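Local coordinates for protein Tni2 (Pseudomonas fluorescens, PDB 6B12) that probably acts as the immunity protein that binds and neutralises Tne2, a toxic NAD(P)+-degrading effector of the type VI secretion system, at residues A56-V59 / H64-I67; D95-N100 / G144-I149; K13-N18 / D22-L27; F114-V117 / F122-M125; L80-G85 / I139-G144. All blocks are in the same frame, centred on the assembly; numbering follows the deposited sequence.

Interaction 1 of 5, residues A56-V59 / H64-I67; sequences AIVV and HLAI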
# COMPACT_ATOMS: atom_id res chain seq x y z
N ALA C 56 -9.45 1.43 6.35
CA ALA C 56 -9.57 2.30 7.53
C ALA C 56 -8.46 2.00 8.51
O ALA C 56 -8.13 0.83 8.76
CB ALA C 56 -10.92 2.10 8.25
N ILE C 57 -7.88 3.06 9.09
CA ILE C 57 -6.94 2.92 10.19
C ILE C 57 -7.34 3.89 11.29
O ILE C 57 -8.01 4.90 11.05
CB ILE C 57 -5.46 3.18 9.79
CG1 ILE C 57 -5.32 4.57 9.17
CG2 ILE C 57 -4.95 2.08 8.83
CD1 ILE C 57 -3.90 5.13 9.21
N VAL C 58 -6.98 3.55 12.51
CA VAL C 58 -7.09 4.50 13.61
C VAL C 58 -5.77 5.26 13.68
O VAL C 58 -4.70 4.66 13.78
CB VAL C 58 -7.40 3.80 14.93
CG1 VAL C 58 -7.36 4.80 16.08
CG2 VAL C 58 -8.79 3.09 14.86
N VAL C 59 -5.84 6.59 13.57
CA VAL C 59 -4.63 7.41 13.70
C VAL C 59 -4.06 7.21 15.10
O VAL C 59 -4.84 6.99 16.05
CB VAL C 59 -4.97 8.88 13.42
CG1 VAL C 59 -3.75 9.80 13.54
CG2 VAL C 59 -5.64 9.00 12.01
N HIS C 64 -8.81 10.20 15.71
CA HIS C 64 -9.17 10.33 14.31
C HIS C 64 -9.06 8.98 13.65
O HIS C 64 -8.27 8.12 14.07
CB HIS C 64 -8.25 11.34 13.59
CG HIS C 64 -8.31 12.71 14.16
ND1 HIS C 64 -7.41 13.16 15.11
CD2 HIS C 64 -9.16 13.73 13.92
CE1 HIS C 64 -7.70 14.42 15.41
NE2 HIS C 64 -8.76 14.78 14.71
N LEU C 65 -9.82 8.81 12.58
CA LEU C 65 -9.65 7.69 11.68
C LEU C 65 -9.26 8.24 10.32
O LEU C 65 -9.71 9.32 9.92
CB LEU C 65 -10.93 6.87 11.56
CG LEU C 65 -11.34 6.27 12.93
CD1 LEU C 65 -12.48 7.11 13.50
CD2 LEU C 65 -11.75 4.83 12.77
N ALA C 66 -8.39 7.53 9.62
CA ALA C 66 -8.14 7.83 8.22
C ALA C 66 -8.85 6.77 7.41
O ALA C 66 -8.68 5.57 7.66
CB ALA C 66 -6.64 7.84 7.91
N ILE C 67 -9.65 7.20 6.44
CA ILE C 67 -10.53 6.31 5.70
C ILE C 67 -10.23 6.51 4.23
O ILE C 67 -10.47 7.60 3.71
CB ILE C 67 -12.02 6.62 5.96
CG1 ILE C 67 -12.36 6.66 7.46
CG2 ILE C 67 -12.87 5.61 5.19
CD1 ILE C 67 -12.26 5.36 8.11
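The beta hairpin formed by strands 54-58 and 64-70 closes here, with Ile57 and Ala66 as an antiparallel hydrogen-bonded pair flanked by the non-hydrogen-bonded pairs Ala56-Ile67 and Val58-Leu65. Ile57 N donates to Ala66 O over 3.0 Å, and Ala66 N returns a bond to Ile57 O. Val59 N donates to His64 O at 2.9 Å. The side chains sort by face. With chi1 at 57°, Ile57 tucks CG1 between its own N and carbonyl carbon, and CG1 lies 3.7 Å from Ala66 CB. On the opposite face Ile67 swings CD1 back to within 3.5 Å of Ala56 CB, while Val58 CG2 meets Leu65 CD2 at 4.0 Å. Phe5 of strand 5-9 packs on Ala56, Val58 and Leu65; Phe122 packs on Ile57, Val59 and Ala66. The imidazole of His64 leads away from the hairpin, and its ND1 bonds to Asp61 OD2. The backbone thus supplies all the polar bonding between the strands, leaving the aliphatic side chains of the paired residues, on both faces, to pack against separate parts of the protein.

Interaction 2 of 5, residues D95-N100 / G144-I149; sequences DQLLIN and GDIVSI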
# COMPACT_ATOMS: atom_id res chain seq x y z
N ASP C 95 -5.72 15.25 -2.98
CA ASP C 95 -4.96 14.30 -3.79
C ASP C 95 -4.51 14.92 -5.11
O ASP C 95 -4.22 14.21 -6.08
CB ASP C 95 -5.71 12.98 -4.01
CG ASP C 95 -7.11 13.15 -4.58
OD1 ASP C 95 -7.39 14.15 -5.26
OD2 ASP C 95 -7.93 12.23 -4.36
N GLN C 96 -4.46 16.24 -5.17
CA GLN C 96 -3.69 16.96 -6.18
C GLN C 96 -2.60 17.69 -5.41
O GLN C 96 -2.89 18.59 -4.61
CB GLN C 96 -4.56 17.93 -6.98
CG GLN C 96 -5.42 17.21 -7.98
CD GLN C 96 -6.35 18.14 -8.72
OE1 GLN C 96 -6.24 19.37 -8.62
NE2 GLN C 96 -7.28 17.56 -9.46
N LEU C 97 -1.36 17.27 -5.63
CA LEU C 97 -0.23 17.65 -4.80
C LEU C 97 0.80 18.41 -5.61
O LEU C 97 1.03 18.10 -6.79
CB LEU C 97 0.43 16.41 -4.19
CG LEU C 97 -0.54 15.53 -3.39
CD1 LEU C 97 0.17 14.32 -2.79
CD2 LEU C 97 -1.23 16.36 -2.34
N LEU C 98 1.41 19.40 -4.98
CA LEU C 98 2.50 20.15 -5.59
C LEU C 98 3.76 19.33 -5.41
O LEU C 98 4.23 19.14 -4.29
CB LEU C 98 2.66 21.52 -4.94
CG LEU C 98 2.03 22.77 -5.53
CD1 LEU C 98 2.36 23.96 -4.63
CD2 LEU C 98 2.54 23.01 -6.94
N ILE C 99 4.30 18.84 -6.52
CA ILE C 99 5.51 18.04 -6.51
C ILE C 99 6.46 18.66 -7.53
O ILE C 99 6.13 18.73 -8.72
CB ILE C 99 5.23 16.56 -6.83
CG1 ILE C 99 4.31 15.94 -5.78
CG2 ILE C 99 6.53 15.76 -6.97
CD1 ILE C 99 3.73 14.61 -6.20
N ASN C 100 7.60 19.16 -7.05
CA ASN C 100 8.58 19.81 -7.91
C ASN C 100 7.95 20.93 -8.74
O ASN C 100 8.18 21.05 -9.94
CB ASN C 100 9.27 18.77 -8.80
CG ASN C 100 10.48 19.33 -9.50
OD1 ASN C 100 11.14 20.24 -9.00
ND2 ASN C 100 10.78 18.79 -10.68
N GLY C 144 -5.88 18.11 9.68
CA GLY C 144 -6.37 17.74 8.37
C GLY C 144 -5.46 18.16 7.25
O GLY C 144 -5.88 18.11 6.08
N ASP C 145 -4.22 18.56 7.55
CA ASP C 145 -3.31 19.09 6.54
C ASP C 145 -2.13 18.16 6.26
O ASP C 145 -1.62 17.48 7.14
CB ASP C 145 -2.79 20.46 6.95
CG ASP C 145 -3.88 21.50 6.92
OD1 ASP C 145 -4.90 21.29 6.22
OD2 ASP C 145 -3.71 22.52 7.59
N ILE C 146 -1.70 18.16 5.01
CA ILE C 146 -0.51 17.41 4.67
C ILE C 146 0.71 18.04 5.33
O ILE C 146 0.87 19.27 5.35
CB ILE C 146 -0.35 17.37 3.14
CG1 ILE C 146 -1.47 16.49 2.59
CG2 ILE C 146 1.03 16.87 2.80
CD1 ILE C 146 -1.64 16.58 1.09
N VAL C 147 1.56 17.19 5.89
CA VAL C 147 2.79 17.61 6.54
C VAL C 147 3.94 17.60 5.57
O VAL C 147 4.64 18.61 5.42
CB VAL C 147 3.08 16.68 7.75
CG1 VAL C 147 4.46 16.96 8.32
CG2 VAL C 147 2.02 16.87 8.82
N SER C 148 4.12 16.49 4.85
CA SER C 148 5.24 16.37 3.92
C SER C 148 4.95 15.30 2.89
O SER C 148 4.13 14.39 3.10
CB SER C 148 6.53 16.02 4.64
OG SER C 148 6.34 14.80 5.32
N ILE C 149 5.67 15.41 1.76
CA ILE C 149 5.61 14.43 0.69
C ILE C 149 7.03 14.02 0.34
O ILE C 149 7.92 14.87 0.24
CB ILE C 149 4.91 15.02 -0.56
CG1 ILE C 149 3.52 15.57 -0.21
CG2 ILE C 149 4.82 13.99 -1.65
CD1 ILE C 149 3.03 16.66 -1.21
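Leu97 and Ile149 bury the most surface here, and Ile146 completes a small apolar cluster between strands 96-99 and 145-152. Leu97 projects toward the other strand and presents its two methyl branches to different partners. CD2 presses on Ile146 CD1 at 3.5 Å, a close approach for two methyl carbons, whereas CD1 lies 4.0 Å from Ile149 CD1. That same Ile149 methyl also rests 4.0 Å from Leu97 CB, so it lies alongside the base of the leucine as well as one of its branches. Ile149 reaches this far because its CG1 stands beside the backbone N (chi1 -55°) and CD1 continues outward from it. In both pairs the side chains slant across one another.

Ile146 and Ile149 are three residues apart and would point to opposite faces of a regular strand. A classic beta bulge, in which Val147 and Ser148 both face Asp138, shifts the alternation and lets both isoleucines point at Leu97. The contact is mainly between side chains, though Ile149 CD1 also comes 4.1 Å from Leu98 O; the axes of 96-99 and 145-149 approach to 9.2 Å, at 51°.

These are the two outermost strands of one five-stranded antiparallel sheet, which must curl strongly for them to meet. Tyr108 of strand 102-112 touches both Leu97 and Ile146, Phe126 of strand 121-128 packs on Leu97, and Phe135 of strand 134-140 lies against Ile149, so residues of the three intervening strands line the inside of the curl.

Interaction 3 of 5, residues K13-N18 / D22-L27; sequences KVIDEN and DQMIAL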
# COMPACT_ATOMS: atom_id res chain seq x y z
N LYS C 13 -16.54 -11.70 7.95
CA LYS C 13 -15.43 -11.91 8.87
C LYS C 13 -14.98 -10.56 9.42
O LYS C 13 -15.01 -9.54 8.73
CB LYS C 13 -14.29 -12.63 8.15
CG LYS C 13 -14.64 -14.03 7.63
CD LYS C 13 -15.16 -14.90 8.75
CE LYS C 13 -15.38 -16.34 8.31
NZ LYS C 13 -15.73 -17.20 9.49
N VAL C 14 -14.58 -10.55 10.69
CA VAL C 14 -14.28 -9.31 11.39
C VAL C 14 -12.79 -9.25 11.67
O VAL C 14 -12.22 -10.18 12.26
CB VAL C 14 -15.09 -9.20 12.70
CG1 VAL C 14 -14.71 -7.91 13.45
CG2 VAL C 14 -16.59 -9.23 12.40
N ILE C 15 -12.16 -8.16 11.26
CA ILE C 15 -10.75 -7.92 11.51
C ILE C 15 -10.66 -7.08 12.78
O ILE C 15 -11.12 -5.94 12.80
CB ILE C 15 -10.08 -7.19 10.34
CG1 ILE C 15 -10.42 -7.87 9.00
CG2 ILE C 15 -8.56 -7.13 10.55
CD1 ILE C 15 -9.97 -7.03 7.80
N ASP C 16 -10.02 -7.63 13.81
CA ASP C 16 -9.79 -6.89 15.04
C ASP C 16 -8.60 -5.94 14.87
O ASP C 16 -7.77 -6.11 13.98
CB ASP C 16 -9.54 -7.86 16.20
CG ASP C 16 -10.70 -8.77 16.44
OD1 ASP C 16 -11.85 -8.28 16.45
OD2 ASP C 16 -10.48 -9.99 16.60
N GLU C 17 -8.54 -4.92 15.73
CA GLU C 17 -7.48 -3.94 15.55
C GLU C 17 -6.13 -4.61 15.77
O GLU C 17 -5.96 -5.41 16.70
CB GLU C 17 -7.66 -2.74 16.49
CG GLU C 17 -6.74 -1.61 16.10
CD GLU C 17 -7.00 -0.30 16.85
OE1 GLU C 17 -7.80 -0.28 17.82
OE2 GLU C 17 -6.39 0.69 16.44
N ASN C 18 -5.18 -4.34 14.88
CA ASN C 18 -3.84 -4.93 14.92
C ASN C 18 -3.86 -6.46 14.78
O ASN C 18 -2.90 -7.14 15.18
CB ASN C 18 -3.10 -4.52 16.20
CG ASN C 18 -3.06 -3.02 16.39
OD1 ASN C 18 -2.95 -2.25 15.42
ND2 ASN C 18 -3.15 -2.58 17.64
N ASP C 22 -0.61 -12.33 8.91
CA ASP C 22 -0.32 -13.74 9.13
C ASP C 22 -1.43 -14.42 9.92
O ASP C 22 -1.74 -15.60 9.68
CB ASP C 22 1.01 -13.91 9.84
CG ASP C 22 2.19 -13.51 8.96
OD1 ASP C 22 2.07 -13.62 7.72
OD2 ASP C 22 3.22 -13.08 9.51
N GLN C 23 -2.04 -13.70 10.86
CA GLN C 23 -3.17 -14.27 11.60
C GLN C 23 -4.35 -14.52 10.67
O GLN C 23 -5.03 -15.55 10.79
CB GLN C 23 -3.53 -13.33 12.76
CG GLN C 23 -2.48 -13.38 13.87
CD GLN C 23 -2.62 -12.29 14.92
OE1 GLN C 23 -3.25 -11.26 14.69
NE2 GLN C 23 -2.00 -12.51 16.07
N MSE C 24 -4.60 -13.61 9.74
CA MSE C 24 -5.69 -13.80 8.79
C MSE C 24 -5.46 -15.02 7.92
O MSE C 24 -6.37 -15.81 7.69
CB MSE C 24 -5.85 -12.55 7.91
CG MSE C 24 -6.18 -11.30 8.69
SE MSE C 24 -6.17 -9.77 7.45
CE MSE C 24 -8.01 -9.84 6.83
N ILE C 25 -4.23 -15.16 7.42
CA ILE C 25 -3.91 -16.30 6.58
C ILE C 25 -4.05 -17.60 7.37
O ILE C 25 -4.61 -18.58 6.88
CB ILE C 25 -2.50 -16.14 5.98
CG1 ILE C 25 -2.48 -14.98 4.98
CG2 ILE C 25 -2.02 -17.44 5.35
CD1 ILE C 25 -1.12 -14.41 4.75
N ALA C 26 -3.57 -17.61 8.62
CA ALA C 26 -3.64 -18.80 9.45
C ALA C 26 -5.08 -19.23 9.72
O ALA C 26 -5.32 -20.40 10.03
CB ALA C 26 -2.93 -18.56 10.79
N LEU C 27 -6.03 -18.32 9.62
CA LEU C 27 -7.44 -18.67 9.75
C LEU C 27 -8.03 -19.17 8.44
O LEU C 27 -9.21 -19.53 8.41
CB LEU C 27 -8.23 -17.47 10.26
CG LEU C 27 -7.83 -17.07 11.68
CD1 LEU C 27 -8.65 -15.90 12.16
CD2 LEU C 27 -8.00 -18.26 12.61
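Ile15 and Met24, the latter present as selenomethionine, meet with their side chains crossed at about a right angle. The contact is made by one methyl: Met24 CE sits 3.6 Å from Ile15 CD1 and 3.8 Å from Ile15 CG1, straddling the last bond of the isoleucine's longer branch. Met24 leaves the helix toward the strand, runs extended as far as SE and then bends (chi3 87°), which turns CE across the isoleucine. Ile15 holds CG1 beside its own backbone N, with CD1 extended beyond it. The backbones stay well apart, 8.2 Å between Ile15 CA and Met24 CA.

Gln23 also leans toward the strand segment, but its amide is engaged elsewhere. OE1 accepts a hydrogen bond from Thr20 N just ahead of the helix, while Asn18 O is 4.2 Å from that OE1. The extended glutamine thus folds over the start of its own helix, tying the first turn to the loop that leads into it.

The short helix 21-26 follows strand 14-16 after a brief loop. The strand itself is bonded to strand 5-9 through Ile15 and Arg7, and Arg9 of that strand touches Met24. Trp29, beyond the helix, packs on both Ile15 and Met24, and Met19 adds to the same apolar patch. The other protein chain of the assembly reaches this corner as well, packing on Ile15 and Met24 and hydrogen-bonding Asp22 OD1, which places strand and helix at the interface.

Interaction 4 of 5, residues F114-V117 / F122-M125; sequences FPQV and FTCM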
# COMPACT_ATOMS: atom_id res chain seq x y z
N PHE C 114 5.17 4.95 10.05
CA PHE C 114 6.57 5.26 10.32
C PHE C 114 6.70 5.95 11.67
O PHE C 114 5.71 6.44 12.22
CB PHE C 114 7.14 6.17 9.21
CG PHE C 114 7.21 5.51 7.86
CD1 PHE C 114 8.30 4.74 7.52
CD2 PHE C 114 6.18 5.66 6.96
CE1 PHE C 114 8.36 4.11 6.26
CE2 PHE C 114 6.22 5.03 5.70
CZ PHE C 114 7.32 4.26 5.36
N PRO C 115 7.90 6.00 12.24
CA PRO C 115 8.10 6.80 13.46
C PRO C 115 7.74 8.26 13.23
O PRO C 115 8.05 8.84 12.19
CB PRO C 115 9.59 6.63 13.77
CG PRO C 115 10.16 5.76 12.69
CD PRO C 115 9.05 5.14 11.93
N GLN C 116 7.05 8.84 14.21
CA GLN C 116 6.60 10.22 14.10
C GLN C 116 6.82 10.95 15.42
O GLN C 116 6.85 10.34 16.48
CB GLN C 116 5.11 10.31 13.72
CG GLN C 116 4.73 9.63 12.42
CD GLN C 116 5.29 10.34 11.19
OE1 GLN C 116 5.82 11.45 11.29
NE2 GLN C 116 5.17 9.70 10.03
N VAL C 117 6.95 12.28 15.33
CA VAL C 117 7.08 13.09 16.53
C VAL C 117 5.73 13.37 17.17
O VAL C 117 5.68 13.88 18.29
CB VAL C 117 7.81 14.41 16.21
CG1 VAL C 117 9.01 14.16 15.29
CG2 VAL C 117 6.85 15.40 15.56
N PHE C 122 -0.31 10.39 10.36
CA PHE C 122 -0.37 9.09 9.69
C PHE C 122 0.20 9.25 8.29
O PHE C 122 0.44 10.37 7.81
CB PHE C 122 -1.80 8.53 9.66
CG PHE C 122 -2.74 9.32 8.80
CD1 PHE C 122 -3.39 10.45 9.31
CD2 PHE C 122 -2.99 8.93 7.49
CE1 PHE C 122 -4.26 11.18 8.52
CE2 PHE C 122 -3.86 9.67 6.67
CZ PHE C 122 -4.51 10.78 7.17
N THR C 123 0.43 8.12 7.63
CA THR C 123 1.05 8.11 6.31
C THR C 123 0.15 7.40 5.32
O THR C 123 -0.32 6.29 5.59
CB THR C 123 2.40 7.40 6.34
OG1 THR C 123 3.29 8.06 7.26
CG2 THR C 123 3.05 7.41 4.95
N CYS C 124 -0.05 8.00 4.14
CA CYS C 124 -0.78 7.32 3.08
C CYS C 124 0.06 7.39 1.82
O CYS C 124 0.70 8.41 1.54
CB CYS C 124 -2.16 7.94 2.88
SG CYS C 124 -3.29 6.95 1.86
N MSE C 125 0.11 6.26 1.11
CA MSE C 125 0.95 6.14 -0.07
C MSE C 125 0.14 6.62 -1.27
O MSE C 125 -1.00 6.20 -1.46
CB MSE C 125 1.41 4.68 -0.24
CG MSE C 125 2.10 4.13 0.99
SE MSE C 125 3.65 5.20 1.55
CE MSE C 125 4.56 5.03 -0.12
O HOH W 1 3.51 7.22 9.75
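A water-mediated polar contact joins Phe114 and Gln116, in the loop after strand 102-112, to Thr123 near the start of strand 121-128. The water is held by three protein atoms: it accepts from Phe114 N at 2.8 Å and from Gln116 NE2 at 3.0 Å, and donates to Thr123 OG1 at 2.6 Å. It therefore spans a gap that the groups do not close directly, Gln116 NE2 being 3.7 Å from Thr123 OG1. Gln116 brings its amide round by a bend at chi2 (-70°), and the chain then crosses the threonine at about a right angle. Thr123 OG1 also lies in the plane of the Phe114 ring, at its edge, 3.8 Å from CD2, while Thr123 CG2 touches ring atom CE2 at 4.0 Å.

Asp138 of strand 134-140 anchors the same polar groups, taking Thr123 on OD1 and the Gln116 amide on OD2; its carboxylate probably fixes how both are turned toward the water. Arg136, on that strand too, makes a cation-pi contact with the Phe114 ring, and a polar side chain of the other protein chain packs on Phe114. The whole is the long connection of a beta hairpin folded back onto its second strand, with one bound water acting as a structural bridge between the loop's backbone and glutamine amide and a threonine of the sheet.

Interaction 5 of 5, residues L80-G85 / I139-G144; sequences LYVVSG and IDASTG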
# COMPACT_ATOMS: atom_id res chain seq x y z
N LEU C 80 -9.39 9.97 0.10
CA LEU C 80 -8.94 9.86 1.49
C LEU C 80 -9.64 10.90 2.35
O LEU C 80 -9.65 12.09 2.02
CB LEU C 80 -7.42 10.05 1.55
CG LEU C 80 -6.81 10.05 2.95
CD1 LEU C 80 -7.01 8.70 3.67
CD2 LEU C 80 -5.32 10.45 2.84
N TYR C 81 -10.19 10.45 3.49
CA TYR C 81 -10.83 11.32 4.47
C TYR C 81 -10.20 11.09 5.83
O TYR C 81 -9.80 9.97 6.16
CB TYR C 81 -12.32 11.02 4.59
CG TYR C 81 -13.08 11.21 3.30
CD1 TYR C 81 -13.58 12.46 2.95
CD2 TYR C 81 -13.26 10.14 2.43
CE1 TYR C 81 -14.27 12.63 1.75
CE2 TYR C 81 -13.95 10.30 1.24
CZ TYR C 81 -14.45 11.55 0.90
OH TYR C 81 -15.14 11.72 -0.28
N VAL C 82 -10.14 12.15 6.62
CA VAL C 82 -9.86 12.06 8.06
C VAL C 82 -11.18 12.32 8.77
O VAL C 82 -11.79 13.38 8.58
CB VAL C 82 -8.79 13.06 8.50
CG1 VAL C 82 -8.64 13.05 10.03
CG2 VAL C 82 -7.48 12.71 7.83
N VAL C 83 -11.62 11.37 9.58
CA VAL C 83 -12.90 11.45 10.27
C VAL C 83 -12.62 11.60 11.75
O VAL C 83 -11.76 10.91 12.30
CB VAL C 83 -13.75 10.19 10.00
CG1 VAL C 83 -15.07 10.26 10.72
CG2 VAL C 83 -13.95 9.97 8.47
N SER C 84 -13.34 12.50 12.40
CA SER C 84 -13.17 12.67 13.84
C SER C 84 -13.66 11.42 14.58
O SER C 84 -14.49 10.66 14.08
CB SER C 84 -13.93 13.92 14.32
OG SER C 84 -15.33 13.77 14.14
N GLY C 85 -13.12 11.20 15.77
CA GLY C 85 -13.54 10.03 16.53
C GLY C 85 -15.02 10.03 16.86
O GLY C 85 -15.64 8.96 16.95
N ILE C 139 0.46 13.09 6.97
CA ILE C 139 -0.71 13.94 7.16
C ILE C 139 -0.96 14.10 8.66
O ILE C 139 -0.93 13.12 9.39
CB ILE C 139 -1.95 13.33 6.46
CG1 ILE C 139 -1.69 13.25 4.94
CG2 ILE C 139 -3.22 14.15 6.75
CD1 ILE C 139 -2.45 12.12 4.25
N ASP C 140 -1.18 15.34 9.10
CA ASP C 140 -1.49 15.63 10.51
C ASP C 140 -3.01 15.55 10.67
O ASP C 140 -3.73 16.45 10.24
CB ASP C 140 -0.98 17.01 10.88
CG ASP C 140 -1.23 17.37 12.34
OD1 ASP C 140 -1.80 16.55 13.09
OD2 ASP C 140 -0.81 18.49 12.71
N ALA C 141 -3.49 14.47 11.28
CA ALA C 141 -4.93 14.34 11.46
C ALA C 141 -5.51 15.39 12.38
O ALA C 141 -6.73 15.61 12.35
CB ALA C 141 -5.31 12.95 12.02
N SER C 142 -4.71 16.00 13.26
CA SER C 142 -5.26 16.99 14.17
C SER C 142 -5.62 18.29 13.44
O SER C 142 -6.40 19.09 13.97
CB SER C 142 -4.29 17.26 15.33
OG SER C 142 -3.15 17.95 14.87
N THR C 143 -5.09 18.51 12.24
CA THR C 143 -5.42 19.69 11.46
C THR C 143 -6.02 19.35 10.12
O THR C 143 -6.61 20.23 9.49
CB THR C 143 -4.17 20.54 11.22
OG1 THR C 143 -3.23 19.78 10.45
CG2 THR C 143 -3.56 20.93 12.56
N GLY C 144 -5.88 18.11 9.68
CA GLY C 144 -6.37 17.74 8.37
C GLY C 144 -5.46 18.16 7.25
O GLY C 144 -5.88 18.11 6.08
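Leu80 and Ile139 reach toward each other tip to tip, Leu80 CD2 lying 3.6 Å from Ile139 CD1. Two residues further along each segment, Val82 CG1 meets Ala141 CB at 3.9 Å, and the same valine methyl lies equally close to Ala141 O. Leu80 carries CG anti to its own N (chi1 176°), and of its two methyls only CD2 is directed at the isoleucine, while Ile139 answers with an extended CG1-CD1 branch. All four residues are buried and the side chains that meet are all apolar.

Leu80-Ile139 joins two antiparallel sheets, the four-stranded one that holds strand 78-84 and the five-stranded one that holds strand 134-140; Val82-Ala141 joins the first sheet to the turn that follows strand 134-140. Apolar side chains thus meet between the two sheets. Phe122 of strand 121-128 packs on Val82, Ile139 and Ala141, and Ile93 touches Leu80, Val82 and Ile139.

That turn places Ala141. Asp140 OD1 takes two bonds from Ser142, one from the backbone N at 3.0 Å, which makes an Asx turn, and one from OG at 2.6 Å. Both arrive from the same face of the carboxylate, the backbone N from well above its plane. Ser120 OG is a further partner of that oxygen. Asp140 O in turn receives Gly144 N at 2.8 Å and Thr143 N at 3.2 Å. Gly144, with positive phi (78°), then pairs along with Asp145 opposite Asp140 as a G1 beta bulge, leading the chain into strand 145-152.

Interactions 1 and 5 are buried and adjoin: strands 64-70 and 78-84 are bonded neighbours in the four-stranded sheet, but interaction 1 is backbone pairing within it, whereas interaction 5 is apolar packing onto the five-stranded sheet. Phe122, from 122-125 of interaction 4, touches both. Interactions 2, 3 and 4 are only partly buried. Interactions 2, 4 and 5 all reach that second sheet, with 2 and 5 sharing Gly144; interaction 2 closes its curl with aliphatic side chains, and interaction 4 ties a loop to it through water. Interaction 3, with its centre about 32 Å from that of interaction 2, is an outpost at the interface, reaching interaction 1 where Glu17 packs on Val58.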